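Local coordinates for malate dehydrogenase (Porphyromonas gingivalis, PDB 3FI9), which probably catalyses the NAD-dependent, reversible oxidation of malate to oxaloacetate, at residues A251-V265 / M274-H288. Numbering follows the deposited sequence.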
# COMPACT_ATOMS: atom_id res chain seq x y z
N ALA A 251 7.81 17.75 -0.89
CA ALA A 251 9.00 18.29 -1.56
C ALA A 251 8.75 18.51 -3.05
O ALA A 251 9.46 19.30 -3.66
CB ALA A 251 10.19 17.38 -1.38
N MET A 252 7.80 17.77 -3.62
CA MET A 252 7.53 17.87 -5.06
C MET A 252 6.47 18.95 -5.34
O MET A 252 6.03 19.09 -6.50
CB MET A 252 7.09 16.49 -5.62
CG MET A 252 8.17 15.38 -5.62
SD MET A 252 7.73 13.57 -5.86
CE MET A 252 7.60 13.47 -7.69
N GLY A 253 6.06 19.68 -4.30
CA GLY A 253 5.11 20.80 -4.42
C GLY A 253 3.66 20.42 -4.19
O GLY A 253 2.74 21.22 -4.43
N GLY A 254 3.45 19.20 -3.71
CA GLY A 254 2.13 18.75 -3.33
C GLY A 254 1.72 19.24 -1.95
O GLY A 254 2.27 20.22 -1.41
N GLU A 255 0.74 18.55 -1.41
CA GLU A 255 0.19 18.79 -0.09
C GLU A 255 1.33 18.83 0.96
O GLU A 255 2.26 18.05 0.90
CB GLU A 255 -0.78 17.64 0.17
CG GLU A 255 -1.56 17.69 1.47
CD GLU A 255 -2.68 16.67 1.47
OE1 GLU A 255 -2.94 16.08 0.38
OE2 GLU A 255 -3.30 16.46 2.53
N ALA A 256 1.26 19.78 1.89
CA ALA A 256 2.30 19.90 2.91
C ALA A 256 2.31 18.71 3.85
O ALA A 256 1.30 17.99 4.05
CB ALA A 256 2.14 21.23 3.73
N PHE A 257 3.48 18.48 4.41
CA PHE A 257 3.66 17.36 5.31
C PHE A 257 3.59 17.85 6.78
O PHE A 257 4.31 18.74 7.18
CB PHE A 257 4.98 16.68 4.96
CG PHE A 257 5.29 15.55 5.84
CD1 PHE A 257 4.57 14.37 5.76
CD2 PHE A 257 6.29 15.68 6.80
CE1 PHE A 257 4.86 13.32 6.63
CE2 PHE A 257 6.59 14.63 7.64
CZ PHE A 257 5.86 13.47 7.57
N ARG A 258 2.69 17.27 7.59
CA ARG A 258 2.39 17.83 8.92
C ARG A 258 2.98 17.16 10.15
O ARG A 258 2.31 17.13 11.20
CB ARG A 258 0.87 17.96 9.12
N TRP A 259 4.22 16.65 10.05
CA TRP A 259 4.86 15.94 11.18
C TRP A 259 6.32 16.36 11.13
O TRP A 259 6.81 16.82 10.13
CB TRP A 259 4.78 14.41 11.02
CG TRP A 259 3.36 13.90 11.01
CD1 TRP A 259 2.63 13.49 9.92
CD2 TRP A 259 2.49 13.79 12.13
NE1 TRP A 259 1.37 13.14 10.31
CE2 TRP A 259 1.26 13.31 11.66
CE3 TRP A 259 2.65 14.04 13.50
CZ2 TRP A 259 0.17 13.08 12.50
CZ3 TRP A 259 1.58 13.78 14.35
CH2 TRP A 259 0.34 13.31 13.84
N PRO A 260 7.02 16.22 12.22
CA PRO A 260 8.48 16.44 12.27
C PRO A 260 9.24 15.60 11.21
O PRO A 260 8.85 14.46 10.92
CB PRO A 260 8.83 15.92 13.67
CG PRO A 260 7.62 16.26 14.47
CD PRO A 260 6.48 15.87 13.55
N ALA A 261 10.31 16.17 10.64
CA ALA A 261 11.22 15.43 9.75
C ALA A 261 12.62 15.63 10.29
O ALA A 261 12.88 16.58 11.02
CB ALA A 261 11.13 15.97 8.32
N GLY A 262 13.53 14.74 9.95
CA GLY A 262 14.95 14.97 10.26
C GLY A 262 15.56 15.95 9.27
O GLY A 262 15.33 15.86 8.04
N CYS A 263 16.29 16.95 9.78
CA CYS A 263 16.94 17.86 8.94
C CYS A 263 18.21 18.39 9.59
O CYS A 263 18.43 18.17 10.79
CB CYS A 263 15.99 19.03 8.58
SG CYS A 263 15.77 20.16 9.93
N TYR A 264 19.05 19.03 8.78
CA TYR A 264 20.33 19.55 9.25
C TYR A 264 20.06 20.75 10.15
O TYR A 264 19.26 21.63 9.81
CB TYR A 264 21.18 20.07 8.07
CG TYR A 264 22.58 20.43 8.54
CD1 TYR A 264 23.38 19.49 9.19
CD2 TYR A 264 23.09 21.69 8.32
CE1 TYR A 264 24.70 19.85 9.65
CE2 TYR A 264 24.36 22.05 8.74
CZ TYR A 264 25.15 21.13 9.40
OH TYR A 264 26.39 21.54 9.79
N VAL A 265 20.76 20.78 11.29
CA VAL A 265 20.64 21.85 12.30
C VAL A 265 22.06 22.30 12.62
O VAL A 265 22.94 21.47 12.89
CB VAL A 265 20.00 21.33 13.62
CG1 VAL A 265 20.02 22.41 14.67
CG2 VAL A 265 18.54 20.83 13.36
N MET A 274 22.15 16.28 12.55
CA MET A 274 20.80 16.11 11.93
C MET A 274 19.88 15.63 13.06
O MET A 274 20.22 14.65 13.73
CB MET A 274 20.79 14.99 10.90
CG MET A 274 21.81 15.10 9.79
SD MET A 274 21.10 16.05 8.40
CE MET A 274 19.71 14.94 8.04
N MET A 275 18.74 16.30 13.23
CA MET A 275 17.78 16.00 14.30
C MET A 275 16.37 16.10 13.75
O MET A 275 16.15 16.88 12.84
CB MET A 275 17.87 17.07 15.42
CG MET A 275 18.93 16.79 16.43
SD MET A 275 18.76 17.83 17.88
CE MET A 275 18.76 19.41 17.14
N ALA A 276 15.42 15.36 14.36
CA ALA A 276 13.98 15.58 14.16
C ALA A 276 13.64 16.96 14.71
O ALA A 276 14.00 17.27 15.85
CB ALA A 276 13.14 14.48 14.90
N MET A 277 13.00 17.77 13.88
CA MET A 277 12.76 19.17 14.17
C MET A 277 11.35 19.57 13.76
O MET A 277 10.65 18.81 13.10
CB MET A 277 13.79 20.05 13.43
CG MET A 277 15.19 20.05 14.05
SD MET A 277 15.36 21.28 15.43
CE MET A 277 14.52 20.44 16.72
N GLU A 278 10.94 20.77 14.13
CA GLU A 278 9.67 21.31 13.63
C GLU A 278 9.88 21.89 12.25
O GLU A 278 10.24 23.07 12.08
CB GLU A 278 9.09 22.36 14.57
CG GLU A 278 7.69 22.85 14.20
CD GLU A 278 6.63 21.76 14.24
OE1 GLU A 278 6.81 20.73 14.92
OE2 GLU A 278 5.58 21.93 13.59
N THR A 279 9.61 21.06 11.25
CA THR A 279 10.01 21.34 9.89
C THR A 279 8.80 21.59 9.02
O THR A 279 7.69 21.15 9.34
CB THR A 279 10.75 20.13 9.30
OG1 THR A 279 10.16 18.90 9.81
CG2 THR A 279 12.20 20.17 9.68
N THR A 280 9.01 22.31 7.92
CA THR A 280 8.05 22.31 6.83
C THR A 280 8.84 22.01 5.56
O THR A 280 9.89 22.54 5.32
CB THR A 280 7.14 23.58 6.72
OG1 THR A 280 7.44 24.35 5.54
CG2 THR A 280 7.24 24.45 7.94
N ILE A 281 8.31 21.07 4.80
CA ILE A 281 8.89 20.65 3.57
C ILE A 281 7.98 21.19 2.48
O ILE A 281 6.77 20.98 2.52
CB ILE A 281 8.88 19.14 3.53
CG1 ILE A 281 9.68 18.58 4.72
CG2 ILE A 281 9.38 18.64 2.20
CD1 ILE A 281 9.73 17.06 4.72
N THR A 282 8.54 21.96 1.56
CA THR A 282 7.74 22.47 0.45
C THR A 282 8.55 22.26 -0.84
O THR A 282 9.61 21.63 -0.82
CB THR A 282 7.45 23.97 0.62
OG1 THR A 282 8.66 24.68 0.42
CG2 THR A 282 6.95 24.28 2.04
N LYS A 283 8.07 22.79 -1.96
CA LYS A 283 8.84 22.76 -3.20
C LYS A 283 10.21 23.40 -3.03
O LYS A 283 11.12 23.16 -3.82
CB LYS A 283 8.08 23.51 -4.30
CG LYS A 283 8.01 25.02 -4.08
CD LYS A 283 6.96 25.67 -5.01
CE LYS A 283 6.80 27.17 -4.69
NZ LYS A 283 5.43 27.64 -5.02
N ASP A 284 10.35 24.24 -2.01
CA ASP A 284 11.65 24.86 -1.76
C ASP A 284 12.52 24.09 -0.80
O ASP A 284 13.54 24.61 -0.36
CB ASP A 284 11.46 26.29 -1.24
CG ASP A 284 10.80 27.18 -2.26
OD1 ASP A 284 11.24 27.17 -3.43
OD2 ASP A 284 9.81 27.85 -1.91
N GLY A 285 12.11 22.87 -0.47
CA GLY A 285 12.89 22.04 0.44
C GLY A 285 12.45 22.10 1.89
O GLY A 285 11.31 22.46 2.18
N VAL A 286 13.36 21.78 2.81
CA VAL A 286 13.00 21.78 4.22
C VAL A 286 13.57 23.01 4.94
O VAL A 286 14.68 23.47 4.65
CB VAL A 286 13.50 20.48 4.89
CG1 VAL A 286 15.02 20.38 4.78
CG2 VAL A 286 13.02 20.37 6.35
N LYS A 287 12.80 23.54 5.89
CA LYS A 287 13.33 24.49 6.86
C LYS A 287 12.83 24.12 8.27
O LYS A 287 11.80 23.49 8.42
CB LYS A 287 12.96 25.94 6.50
N HIS A 288 13.56 24.53 9.30
CA HIS A 288 13.09 24.27 10.63
C HIS A 288 12.84 25.55 11.40
O HIS A 288 13.44 26.59 11.09
CB HIS A 288 14.04 23.32 11.39
CG HIS A 288 15.38 23.91 11.73
ND1 HIS A 288 15.55 24.82 12.75
CD2 HIS A 288 16.61 23.68 11.21
CE1 HIS A 288 16.84 25.13 12.84
NE2 HIS A 288 17.49 24.46 11.91
O HOH W 1 11.96 20.23 -3.03
O HOH W 2 8.04 18.14 8.17
O HOH W 3 6.78 19.75 11.35
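Strands 261-265 and 274-277 pair antiparallel at one edge of the mixed sheet of this lactate/malate dehydrogenase fold, and the hairpin 279-288 then folds against one face of the pair. Cys263 and Met275 form a hydrogen-bonded pair: Cys263 N reaches Met275 O at 3.1 Å, the donor standing 41° out of the carbonyl plane, while Met275 N bonds back to Cys263 O, also at 3.1 Å. Thr279 ties the hairpin to the strand, its OG1 accepting from Ala261 N (2.9 Å) in a rather bent bond of 134°. OG1 sits between the backbone N and the carbonyl carbon (chi1 36°), which turns it to Ala261 N, while CG2, anti to the carbonyl carbon, meets Cys263 SG (3.6 Å). That sulfur also lies 3.8 Å from His288 CD2, oblique to the imidazole, and Val286 CG2 packs against Cys263 CB. Val265 CG2 meets Met277 CG tip to tip at 3.5 Å. Farther along, Ile281 bridges two parts of segment 251-265, CD1 against Ala261 CB and CG2 beside Ala251 CB (3.9 Å). Water 2 donates to Trp259 O and also bonds Thr279 OG1. On the hairpin side, Met247 of helix 238-251 touches Phe257 and Ala261. On the other face, Tyr264 and Met274 pack on helix 129-140; Gly262 joins strand 147-150 through Thr149.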